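PDB 5Z3K: glucosidase, which probably hydrolyses O-glycosidic bonds as a beta-glucosidase of glycoside hydrolase family 39. Local coordinates for residues A[280-285]-A[373-378]. Sequence-based numbering, arbitrary orientation.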
# COMPACT_ATOMS: atom_id res chain seq x y z
N ASN A 280 2.35 16.27 -0.02
CA ASN A 280 2.40 14.81 -0.04
C ASN A 280 1.08 14.22 0.43
O ASN A 280 0.58 13.26 -0.16
CB ASN A 280 3.56 14.35 0.85
CG ASN A 280 3.94 12.88 0.63
OD1 ASN A 280 3.08 11.99 0.67
ND2 ASN A 280 5.23 12.63 0.41
N ALA A 281 0.50 14.79 1.50
CA ALA A 281 -0.80 14.35 2.00
C ALA A 281 -1.87 14.42 0.91
O ALA A 281 -2.64 13.47 0.71
CB ALA A 281 -1.20 15.22 3.19
N ALA A 282 -1.94 15.55 0.21
CA ALA A 282 -2.93 15.68 -0.85
C ALA A 282 -2.65 14.70 -1.98
O ALA A 282 -3.58 14.13 -2.56
CB ALA A 282 -2.97 17.12 -1.37
N PHE A 283 -1.37 14.48 -2.28
CA PHE A 283 -1.01 13.51 -3.31
C PHE A 283 -1.51 12.12 -2.95
O PHE A 283 -2.12 11.43 -3.78
CB PHE A 283 0.51 13.48 -3.52
CG PHE A 283 0.98 12.44 -4.51
CD1 PHE A 283 1.14 11.11 -4.14
CD2 PHE A 283 1.28 12.81 -5.83
CE1 PHE A 283 1.58 10.15 -5.08
CE2 PHE A 283 1.73 11.87 -6.75
CZ PHE A 283 1.87 10.54 -6.38
N LEU A 284 -1.23 11.67 -1.72
CA LEU A 284 -1.55 10.28 -1.41
C LEU A 284 -3.06 10.07 -1.34
O LEU A 284 -3.54 9.00 -1.71
CB LEU A 284 -0.83 9.84 -0.13
CG LEU A 284 -1.36 10.24 1.23
CD1 LEU A 284 -2.27 9.14 1.77
CD2 LEU A 284 -0.18 10.51 2.18
N ALA A 285 -3.82 11.09 -0.92
CA ALA A 285 -5.27 10.96 -0.96
C ALA A 285 -5.79 10.91 -2.40
O ALA A 285 -6.64 10.08 -2.74
CB ALA A 285 -5.93 12.09 -0.17
N LEU A 373 -14.75 11.85 0.73
CA LEU A 373 -13.34 12.21 0.79
C LEU A 373 -13.01 13.09 -0.41
O LEU A 373 -13.38 12.76 -1.53
CB LEU A 373 -12.48 10.95 0.77
CG LEU A 373 -10.98 11.19 0.78
CD1 LEU A 373 -10.54 11.69 2.18
CD2 LEU A 373 -10.25 9.93 0.43
N ILE A 374 -12.34 14.21 -0.16
CA ILE A 374 -11.99 15.18 -1.19
C ILE A 374 -10.53 15.57 -1.04
O ILE A 374 -10.12 16.00 0.04
CB ILE A 374 -12.87 16.45 -1.10
CG1 ILE A 374 -14.36 16.11 -1.14
CG2 ILE A 374 -12.47 17.44 -2.20
CD1 ILE A 374 -15.24 17.26 -0.67
N SER A 375 -9.76 15.45 -2.12
CA SER A 375 -8.39 15.96 -2.13
C SER A 375 -8.26 16.98 -3.24
O SER A 375 -8.70 16.75 -4.37
CB SER A 375 -7.36 14.85 -2.32
OG SER A 375 -6.03 15.39 -2.30
N ASN A 376 -7.64 18.12 -2.91
CA ASN A 376 -7.33 19.17 -3.87
C ASN A 376 -5.81 19.18 -4.03
O ASN A 376 -5.09 19.79 -3.23
CB ASN A 376 -7.86 20.52 -3.38
CG ASN A 376 -7.84 21.58 -4.46
OD1 ASN A 376 -7.54 21.28 -5.62
ND2 ASN A 376 -8.18 22.80 -4.10
N TYR A 377 -5.32 18.48 -5.05
CA TYR A 377 -3.90 18.31 -5.30
C TYR A 377 -3.51 18.92 -6.64
O TYR A 377 -4.20 18.70 -7.65
CB TYR A 377 -3.49 16.82 -5.28
CG TYR A 377 -2.05 16.64 -5.68
CD1 TYR A 377 -1.03 16.85 -4.75
CD2 TYR A 377 -1.69 16.34 -6.99
CE1 TYR A 377 0.29 16.73 -5.11
CE2 TYR A 377 -0.37 16.23 -7.36
CZ TYR A 377 0.62 16.43 -6.41
OH TYR A 377 1.94 16.31 -6.77
N ALA A 378 -2.39 19.63 -6.68
CA ALA A 378 -1.91 20.26 -7.91
C ALA A 378 -0.54 19.69 -8.27
O ALA A 378 0.39 19.77 -7.46
CB ALA A 378 -1.84 21.78 -7.76
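Ser375 OG donates a hydrogen bond of 2.8 Å to Ala282 O, a main-chain carbonyl of helix 277-291. The hydroxyl meets the oxygen well off the C=O direction, at a C=O...OG angle of 114° and slightly tilted out of the carbonyl plane. Serine suits the spot because OG, set anti to the backbone N (chi1 -179°), extends from strand 369-376 to the helix, while its CB still packs on Ala285 CB at 3.8 Å. The small methyl of Ala282 lets the backbones come close, with Ala282 CA and Tyr377 CA 5.3 Å apart. Just past the strand, Tyr377 lays its ring alongside the helix: CD1 lies 3.4 Å from Phe283 N, and CE1 touches Phe283 CB. Phe283 then turns its ring edge to the tyrosine face in a T-shaped stack, centroids 5.5 Å apart and planes at 82°. The tyrosine hydroxyl is hydrogen-bonded to Arg234 O, which anchors the far end of the ring. The contact joins helix 277-291, which links the last two strands (259-266 and 298-301) of the eight-stranded TIM barrel, to the accessory beta domain. Its buried chemistry, one hydroxyl-to-carbonyl bond amid apolar and aromatic packing, implies a close-fitting interface between the two domains.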